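Local coordinates for protein R-imine reductase (PDB 3ZGY) that catalyses the NADPH-dependent, R-selective reduction of an imine substrate, at residues Pro21-Gly26 / Ala70-Ala75. Sequence-based numbering, arbitrary orientation.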
loop_
_atom_site.group_PDB
_atom_site.type_symbol
_atom_site.label_atom_id
_atom_site.label_comp_id
_atom_site.label_asym_id
_atom_site.label_seq_id
_atom_site.Cartn_x
_atom_site.Cartn_y
_atom_site.Cartn_z
ATOM N N PRO D 21 -12.123 25.069 28.738
ATOM C CA PRO D 21 -12.909 23.873 28.962
ATOM C C PRO D 21 -13.349 23.173 27.682
ATOM O O PRO D 21 -13.620 23.848 26.689
ATOM C CB PRO D 21 -14.138 24.368 29.728
ATOM C CG PRO D 21 -14.093 25.850 29.711
ATOM C CD PRO D 21 -12.891 26.297 28.930
ATOM N N VAL D 22 -13.356 21.829 27.723
ATOM C CA VAL D 22 -13.747 20.990 26.606
ATOM C C VAL D 22 -14.567 19.773 27.058
ATOM O O VAL D 22 -14.249 19.175 28.056
ATOM C CB VAL D 22 -12.563 20.533 25.725
ATOM C CG1 VAL D 22 -11.417 21.482 25.803
ATOM C CG2 VAL D 22 -12.079 19.201 26.085
ATOM N N THR D 23 -15.620 19.450 26.301
ATOM C CA THR D 23 -16.473 18.313 26.552
ATOM C C THR D 23 -16.140 17.203 25.574
ATOM O O THR D 23 -15.734 17.470 24.418
ATOM C CB THR D 23 -17.931 18.721 26.456
ATOM O OG1 THR D 23 -18.253 19.531 27.611
ATOM C CG2 THR D 23 -18.843 17.539 26.413
ATOM N N VAL D 24 -16.221 15.955 26.050
ATOM C CA VAL D 24 -16.002 14.806 25.185
ATOM C C VAL D 24 -17.209 13.935 25.319
ATOM O O VAL D 24 -17.548 13.504 26.418
ATOM C CB VAL D 24 -14.731 14.025 25.531
ATOM C CG1 VAL D 24 -14.682 12.738 24.741
ATOM C CG2 VAL D 24 -13.498 14.841 25.201
ATOM N N ILE D 25 -17.840 13.638 24.188
ATOM C CA ILE D 25 -19.044 12.832 24.182
ATOM C C ILE D 25 -18.804 11.541 23.461
ATOM O O ILE D 25 -18.383 11.517 22.291
ATOM C CB ILE D 25 -20.203 13.584 23.556
ATOM C CG1 ILE D 25 -20.683 14.622 24.570
ATOM C CG2 ILE D 25 -21.346 12.644 23.226
ATOM C CD1 ILE D 25 -21.490 15.729 23.954
ATOM N N GLY D 26 -19.051 10.462 24.194
ATOM C CA GLY D 26 -18.738 9.140 23.707
ATOM C C GLY D 26 -17.440 8.694 24.344
ATOM O O GLY D 26 -16.411 9.339 24.120
ATOM N N ALA D 70 -27.193 16.998 27.316
ATOM C CA ALA D 70 -27.403 18.438 27.385
ATOM C C ALA D 70 -26.512 19.118 28.422
ATOM O O ALA D 70 -26.028 20.238 28.214
ATOM C CB ALA D 70 -28.849 18.733 27.645
ATOM N N GLU D 71 -26.299 18.440 29.538
ATOM C CA GLU D 71 -25.424 18.954 30.617
ATOM C C GLU D 71 -23.985 19.027 30.112
ATOM O O GLU D 71 -23.289 20.023 30.300
ATOM C CB GLU D 71 -25.515 18.065 31.843
ATOM C CG GLU D 71 -25.260 18.738 33.181
ATOM C CD GLU D 71 -25.569 17.777 34.336
ATOM O OE1 GLU D 71 -26.658 17.105 34.316
ATOM O OE2 GLU D 71 -24.693 17.676 35.233
ATOM N N ALA D 72 -23.551 17.987 29.411
ATOM C CA ALA D 72 -22.214 17.987 28.814
ATOM C C ALA D 72 -22.005 19.112 27.827
ATOM O O ALA D 72 -20.952 19.758 27.827
ATOM C CB ALA D 72 -21.945 16.640 28.143
ATOM N N VAL D 73 -22.990 19.313 26.954
ATOM C CA VAL D 73 -22.880 20.340 25.933
ATOM C C VAL D 73 -22.803 21.728 26.573
ATOM O O VAL D 73 -21.947 22.543 26.206
ATOM C CB VAL D 73 -24.032 20.254 24.922
ATOM C CG1 VAL D 73 -24.004 21.438 23.983
ATOM C CG2 VAL D 73 -23.920 18.982 24.095
ATOM N N ALA D 74 -23.659 21.972 27.571
ATOM C CA ALA D 74 -23.696 23.270 28.288
ATOM C C ALA D 74 -22.398 23.594 29.036
ATOM O O ALA D 74 -22.098 24.761 29.297
ATOM C CB ALA D 74 -24.863 23.261 29.253
ATOM N N ALA D 75 -21.620 22.558 29.373
ATOM C CA ALA D 75 -20.344 22.722 30.145
ATOM C C ALA D 75 -19.204 23.444 29.460
ATOM O O ALA D 75 -18.430 24.077 30.137
ATOM C CB ALA D 75 -19.824 21.376 30.613
#
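Thr-23 OG1 donates to the carbonyl oxygen of Ala-72 at 2.7 Å, pinning strand 22-25 to helix 69-75. The C=O...OG1 angle is 143° and the hydroxyl is tilted 30° from the carbonyl plane; Ala-75 N comes to the same oxygen from the opposite face. Thr-23 OG1 is also hydrogen-bonded to Ser-76 OG, just past the helix segment. With OG1 anti to its own carbonyl carbon (chi1 -72°), the other branch, CG2, is set beside the methyl of Ala-72, 3.7 Å from CB. Further along the strand, Ile-25 CD1 meets Val-73 CG2 at 4.1 Å, the two side chains crossing at a slant. The strand and helix run nearly antiparallel, as befits a Rossmann-type domain, where this central strand leads into the glycine-rich turn starting at Gly-26; Leu-27 to Met-30 just beyond it bind NADP(+). A valine in place of Thr-23 would probably leave the Ala-72 oxygen without the strand's hydroxyl and Ser-76 OG without its partner. Trp-48 of the neighbouring strand touches both Ile-25 and Ala-72, while Val-22 and Val-24 point away from the helix and pack on Phe-38 of helix 29-40.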